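Side-chain contacts in putative alcohol dehydrogenase (Sinorhizobium meliloti, PDB 4J6F), which probably oxidises alcohols with a nicotinamide cofactor, as a member of the medium-chain dehydrogenase/reductase family: residues 110-115 with 188-193; 192-197 with 217-222. One frame throughout, in Å; residues are numbered along the deposited sequence.

Contact 1: 110-115 with 188-193; sequences QGTDTV and FCCAYL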
loop_
_atom_site.group_PDB
_atom_site.type_symbol
_atom_site.label_atom_id
_atom_site.label_comp_id
_atom_site.label_asym_id
_atom_site.label_seq_id
_atom_site.Cartn_x
_atom_site.Cartn_y
_atom_site.Cartn_z
ATOM N N GLN A 110 -27.466 8.010 -15.355
ATOM C CA GLN A 110 -26.204 7.282 -15.173
ATOM C C GLN A 110 -25.670 6.725 -16.525
ATOM O O GLN A 110 -26.210 7.031 -17.602
ATOM C CB GLN A 110 -26.384 6.160 -14.137
ATOM C CG GLN A 110 -27.059 6.598 -12.845
ATOM C CD GLN A 110 -27.075 5.517 -11.791
ATOM O OE1 GLN A 110 -28.112 4.902 -11.546
ATOM N NE2 GLN A 110 -25.918 5.269 -11.155
ATOM N N GLY A 111 -24.618 5.909 -16.467
ATOM C CA GLY A 111 -24.074 5.279 -17.663
ATOM C C GLY A 111 -22.741 5.895 -18.000
ATOM O O GLY A 111 -22.660 7.093 -18.273
ATOM N N THR A 112 -21.693 5.087 -17.908
ATOM C CA THR A 112 -20.328 5.535 -18.119
ATOM C C THR A 112 -19.738 5.191 -19.473
ATOM O O THR A 112 -19.045 5.996 -20.070
ATOM C CB THR A 112 -19.401 4.960 -17.039
ATOM O OG1 THR A 112 -19.681 3.575 -16.865
ATOM C CG2 THR A 112 -19.631 5.643 -15.736
ATOM N N ASP A 113 -20.009 3.988 -19.949
ATOM C CA ASP A 113 -19.393 3.469 -21.177
ATOM C C ASP A 113 -20.195 3.764 -22.431
ATOM O O ASP A 113 -20.722 2.858 -23.070
ATOM C CB ASP A 113 -19.162 1.972 -21.048
ATOM C CG ASP A 113 -18.270 1.630 -19.882
ATOM O OD1 ASP A 113 -17.529 2.531 -19.436
ATOM O OD2 ASP A 113 -18.319 0.473 -19.405
ATOM N N THR A 114 -20.260 5.039 -22.787
ATOM C CA THR A 114 -21.143 5.505 -23.849
ATOM C C THR A 114 -20.460 5.523 -25.217
ATOM O O THR A 114 -19.332 6.016 -25.368
ATOM C CB THR A 114 -21.682 6.904 -23.513
ATOM O OG1 THR A 114 -22.237 6.884 -22.195
ATOM C CG2 THR A 114 -22.755 7.323 -24.480
ATOM N N VAL A 115 -21.149 4.970 -26.208
ATOM C CA VAL A 115 -20.750 5.135 -27.597
ATOM C C VAL A 115 -21.908 5.824 -28.333
ATOM O O VAL A 115 -23.077 5.543 -28.049
ATOM C CB VAL A 115 -20.403 3.778 -28.263
ATOM C CG1 VAL A 115 -20.138 3.954 -29.755
ATOM C CG2 VAL A 115 -19.196 3.138 -27.599
ATOM N N PHE A 188 -15.708 -1.028 -23.070
ATOM C CA PHE A 188 -14.336 -0.772 -22.610
ATOM C C PHE A 188 -14.099 0.260 -21.504
ATOM O O PHE A 188 -13.413 -0.043 -20.527
ATOM C CB PHE A 188 -13.431 -0.439 -23.787
ATOM C CG PHE A 188 -13.206 -1.583 -24.732
ATOM C CD1 PHE A 188 -12.423 -2.662 -24.367
ATOM C CD2 PHE A 188 -13.730 -1.550 -26.012
ATOM C CE1 PHE A 188 -12.186 -3.699 -25.255
ATOM C CE2 PHE A 188 -13.497 -2.583 -26.906
ATOM C CZ PHE A 188 -12.720 -3.661 -26.530
ATOM N N CYS A 189 -14.653 1.461 -21.599
ATOM C CA CYS A 189 -14.075 2.611 -20.897
ATOM C C CYS A 189 -13.935 2.688 -19.358
ATOM O O CYS A 189 -12.849 2.955 -18.882
ATOM C CB CYS A 189 -14.810 3.865 -21.354
ATOM S SG CYS A 189 -14.291 5.364 -20.519
ATOM N N CYS A 190 -14.967 2.405 -18.578
ATOM C CA CYS A 190 -14.825 2.382 -17.128
ATOM C C CYS A 190 -13.953 1.241 -16.625
ATOM O O CYS A 190 -12.956 1.493 -15.951
ATOM C CB CYS A 190 -16.192 2.356 -16.435
ATOM S SG CYS A 190 -16.115 2.364 -14.623
ATOM N N ALA A 191 -14.298 -0.005 -16.931
ATOM C CA ALA A 191 -13.531 -1.119 -16.367
ATOM C C ALA A 191 -12.084 -1.216 -16.873
ATOM O O ALA A 191 -11.191 -1.556 -16.087
ATOM C CB ALA A 191 -14.255 -2.441 -16.533
ATOM N N TYR A 192 -11.849 -0.908 -18.153
ATOM C CA TYR A 192 -10.504 -1.055 -18.730
ATOM C C TYR A 192 -9.583 0.109 -18.360
ATOM O O TYR A 192 -8.374 -0.080 -18.187
ATOM C CB TYR A 192 -10.537 -1.329 -20.246
ATOM C CG TYR A 192 -11.065 -2.724 -20.589
ATOM C CD1 TYR A 192 -12.399 -3.065 -20.343
ATOM C CD2 TYR A 192 -10.235 -3.703 -21.142
ATOM C CE1 TYR A 192 -12.885 -4.326 -20.634
ATOM C CE2 TYR A 192 -10.720 -4.970 -21.443
ATOM C CZ TYR A 192 -12.047 -5.274 -21.184
ATOM O OH TYR A 192 -12.569 -6.527 -21.456
ATOM N N LEU A 193 -10.145 1.300 -18.203
ATOM C CA LEU A 193 -9.363 2.396 -17.675
ATOM C C LEU A 193 -8.957 2.052 -16.247
ATOM O O LEU A 193 -7.769 2.159 -15.896
ATOM C CB LEU A 193 -10.149 3.705 -17.702
ATOM C CG LEU A 193 -9.376 4.953 -17.273
ATOM C CD1 LEU A 193 -8.121 5.154 -18.108
ATOM C CD2 LEU A 193 -10.272 6.176 -17.377
HETATM O O HOH W 1 -16.109 -0.906 -18.592
#
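D113 and C189 bring the two backbones nearest each other, their CA atoms 5.4 Å apart, where an inverse gamma turn centred on D113 opens strand 113-121 near the N-terminal end of helix 189-201. The D113 carboxylate does most of the work. Its CG lies beside the backbone N and anti to the carbonyl carbon (chi1 -59°), a torsion that carries the carboxylate across to the helix although the CB itself does not head straight for it. D113 OD1 accepts the N-H of C190, 2.7 Å from C190 N, with 155° at the hydrogen. The N-H arrives on the syn side of OD1, tilted 30° from the carboxylate plane. The oxygen of a bound water lies 2.7 Å from D113 OD2, toward which it may donate, and that water in turn accepts the N-H of A191, its oxygen 2.6 Å from the A191 N. One carboxylate thus serves two successive amides, C190 directly and A191 through water, and the partial positive charge of this helix end probably complements it. Around the bond, the CB of C189 lies 3.6 Å from D113 OD1. C190 turns its CB toward T112, and T112 OG1 packs against that methylene at 3.7 Å. D113 OD2 also has a salt bridge to K376 and a hydrogen bond from N74, which help fix the rotation of the carboxylate. A glycerol near the C190 side chain, probably from the crystallisation liquor, may mark a pocket, as would suit the cleft between the two domains of this family. On the flanks, strand 113-121 pairs with strands 63-72 and 133-140, while C189 packs on M135 and F138 of strand 133-140 and on F336 of helix 333-344.

Contact 2: 192-197 with 217-222; sequences YLTGER and GGVGSA
Y192 holds its CG beside the backbone N (chi1 -70°), which lays the ring flat beneath A222, while V219 sets CG1 anti to its own N and close to T194 and G195. The methyl of A222 stands over the centre of the Y192 ring, its CB 3.3 Å from the centroid and only 2° off the normal, a face-on CH-pi contact. One turn away, V219 CG1 rests 4.2 Å from G195 N and 4.4 Å from T194 CG2. G195, without a side chain, lets V219 CG1 come up to its backbone, and the CA atoms of G195 and V219 are 5.7 Å apart. The axes of segments 192-197 and 218-222 approach to 8.5 Å and cross at -58°. The helix of A222 follows the glycine-rich turn after strand 209-212, with G217 at its N-cap, consistent with the Rossmann-type nucleotide-binding domain of the family. No hydrogen bond spans the pair: T194 OG1 is bonded to C190 O of its own helix, and Y192 OH makes a weak bond to Q225. Cohesion is therefore probably mainly dispersion and CH-pi, while the polar ends of T194 and Y192 turn to partners outside this interface.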
loop_
_atom_site.group_PDB
_atom_site.type_symbol
_atom_site.label_atom_id
_atom_site.label_comp_id
_atom_site.label_asym_id
_atom_site.label_seq_id
_atom_site.Cartn_x
_atom_site.Cartn_y
_atom_site.Cartn_z
ATOM N N TYR A 192 -11.849 -0.908 -18.153
ATOM C CA TYR A 192 -10.504 -1.055 -18.730
ATOM C C TYR A 192 -9.583 0.109 -18.360
ATOM O O TYR A 192 -8.374 -0.080 -18.187
ATOM C CB TYR A 192 -10.537 -1.329 -20.246
ATOM C CG TYR A 192 -11.065 -2.724 -20.589
ATOM C CD1 TYR A 192 -12.399 -3.065 -20.343
ATOM C CD2 TYR A 192 -10.235 -3.703 -21.142
ATOM C CE1 TYR A 192 -12.885 -4.326 -20.634
ATOM C CE2 TYR A 192 -10.720 -4.970 -21.443
ATOM C CZ TYR A 192 -12.047 -5.274 -21.184
ATOM O OH TYR A 192 -12.569 -6.527 -21.456
ATOM N N LEU A 193 -10.145 1.300 -18.203
ATOM C CA LEU A 193 -9.363 2.396 -17.675
ATOM C C LEU A 193 -8.957 2.052 -16.247
ATOM O O LEU A 193 -7.769 2.159 -15.896
ATOM C CB LEU A 193 -10.149 3.705 -17.702
ATOM C CG LEU A 193 -9.376 4.953 -17.273
ATOM C CD1 LEU A 193 -8.121 5.154 -18.108
ATOM C CD2 LEU A 193 -10.272 6.176 -17.377
ATOM N N THR A 194 -9.944 1.628 -15.445
ATOM C CA THR A 194 -9.724 1.216 -14.055
ATOM C C THR A 194 -8.709 0.071 -13.959
ATOM O O THR A 194 -7.737 0.157 -13.208
ATOM C CB THR A 194 -11.058 0.878 -13.356
ATOM O OG1 THR A 194 -11.840 2.065 -13.279
ATOM C CG2 THR A 194 -10.854 0.396 -11.941
ATOM N N GLY A 195 -8.929 -0.985 -14.733
ATOM C CA GLY A 195 -7.927 -2.034 -14.918
ATOM C C GLY A 195 -6.521 -1.524 -15.202
ATOM O O GLY A 195 -5.592 -1.858 -14.470
ATOM N N GLU A 196 -6.353 -0.713 -16.247
ATOM C CA GLU A 196 -5.025 -0.171 -16.589
ATOM C C GLU A 196 -4.330 0.524 -15.428
ATOM O O GLU A 196 -3.151 0.248 -15.182
ATOM C CB GLU A 196 -5.077 0.805 -17.764
ATOM C CG GLU A 196 -4.499 0.270 -19.056
ATOM C CD GLU A 196 -3.074 -0.243 -18.920
ATOM O OE1 GLU A 196 -2.147 0.564 -18.693
ATOM O OE2 GLU A 196 -2.882 -1.463 -19.069
ATOM N N ARG A 197 -5.052 1.418 -14.732
ATOM C CA ARG A 197 -4.482 2.227 -13.648
ATOM C C ARG A 197 -3.949 1.293 -12.588
ATOM O O ARG A 197 -2.831 1.457 -12.109
ATOM C CB ARG A 197 -5.531 3.134 -13.020
ATOM C CG ARG A 197 -5.087 4.559 -12.682
ATOM C CD ARG A 197 -3.646 4.697 -12.212
ATOM N NE ARG A 197 -3.001 5.894 -12.755
ATOM C CZ ARG A 197 -2.639 6.959 -12.042
ATOM N NH1 ARG A 197 -2.840 6.998 -10.736
ATOM N NH2 ARG A 197 -2.069 7.991 -12.641
ATOM N N GLY A 217 -15.884 -10.876 -13.619
ATOM C CA GLY A 217 -16.447 -9.525 -13.589
ATOM C C GLY A 217 -15.778 -8.524 -14.533
ATOM O O GLY A 217 -14.766 -8.833 -15.177
ATOM N N GLY A 218 -16.349 -7.317 -14.605
ATOM C CA GLY A 218 -15.922 -6.281 -15.541
ATOM C C GLY A 218 -14.436 -6.035 -15.478
ATOM O O GLY A 218 -13.686 -6.342 -16.413
ATOM N N VAL A 219 -14.010 -5.501 -14.347
ATOM C CA VAL A 219 -12.615 -5.156 -14.134
ATOM C C VAL A 219 -11.719 -6.392 -14.167
ATOM O O VAL A 219 -10.646 -6.362 -14.771
ATOM C CB VAL A 219 -12.443 -4.382 -12.816
ATOM C CG1 VAL A 219 -10.996 -3.951 -12.659
ATOM C CG2 VAL A 219 -13.378 -3.179 -12.784
ATOM N N GLY A 220 -12.178 -7.476 -13.536
ATOM C CA GLY A 220 -11.449 -8.744 -13.490
ATOM C C GLY A 220 -11.020 -9.161 -14.870
ATOM O O GLY A 220 -9.831 -9.304 -15.145
ATOM N N SER A 221 -12.003 -9.311 -15.750
ATOM C CA SER A 221 -11.767 -9.732 -17.123
ATOM C C SER A 221 -10.808 -8.801 -17.816
ATOM O O SER A 221 -9.937 -9.249 -18.555
ATOM C CB SER A 221 -13.075 -9.766 -17.892
ATOM O OG SER A 221 -13.888 -10.801 -17.383
ATOM N N ALA A 222 -10.967 -7.505 -17.569
ATOM C CA ALA A 222 -10.173 -6.520 -18.261
ATOM C C ALA A 222 -8.736 -6.713 -17.857
ATOM O O ALA A 222 -7.842 -6.742 -18.701
ATOM C CB ALA A 222 -10.644 -5.117 -17.918
#

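Both contacts are largely buried near the middle of the chain, their centres about 10 Å apart, and both use helix 189-201. Contact 1 meets its N-terminal end from the side of strand 113-121 and contact 2 meets the following turns from helix 218-229, so helix 189-201 lies between strand 113-121 and helix 218-229, which follows parallel-sheet strand 209-212. The chemistry shifts accordingly: a carboxylate, backbone amides and a water near the N-terminal end, then a methyl over an aromatic face and small residues in helix-helix packing. A191 lies at the seam, its N taking part in contact 1 while its CB packs 3.8 Å from V219 N.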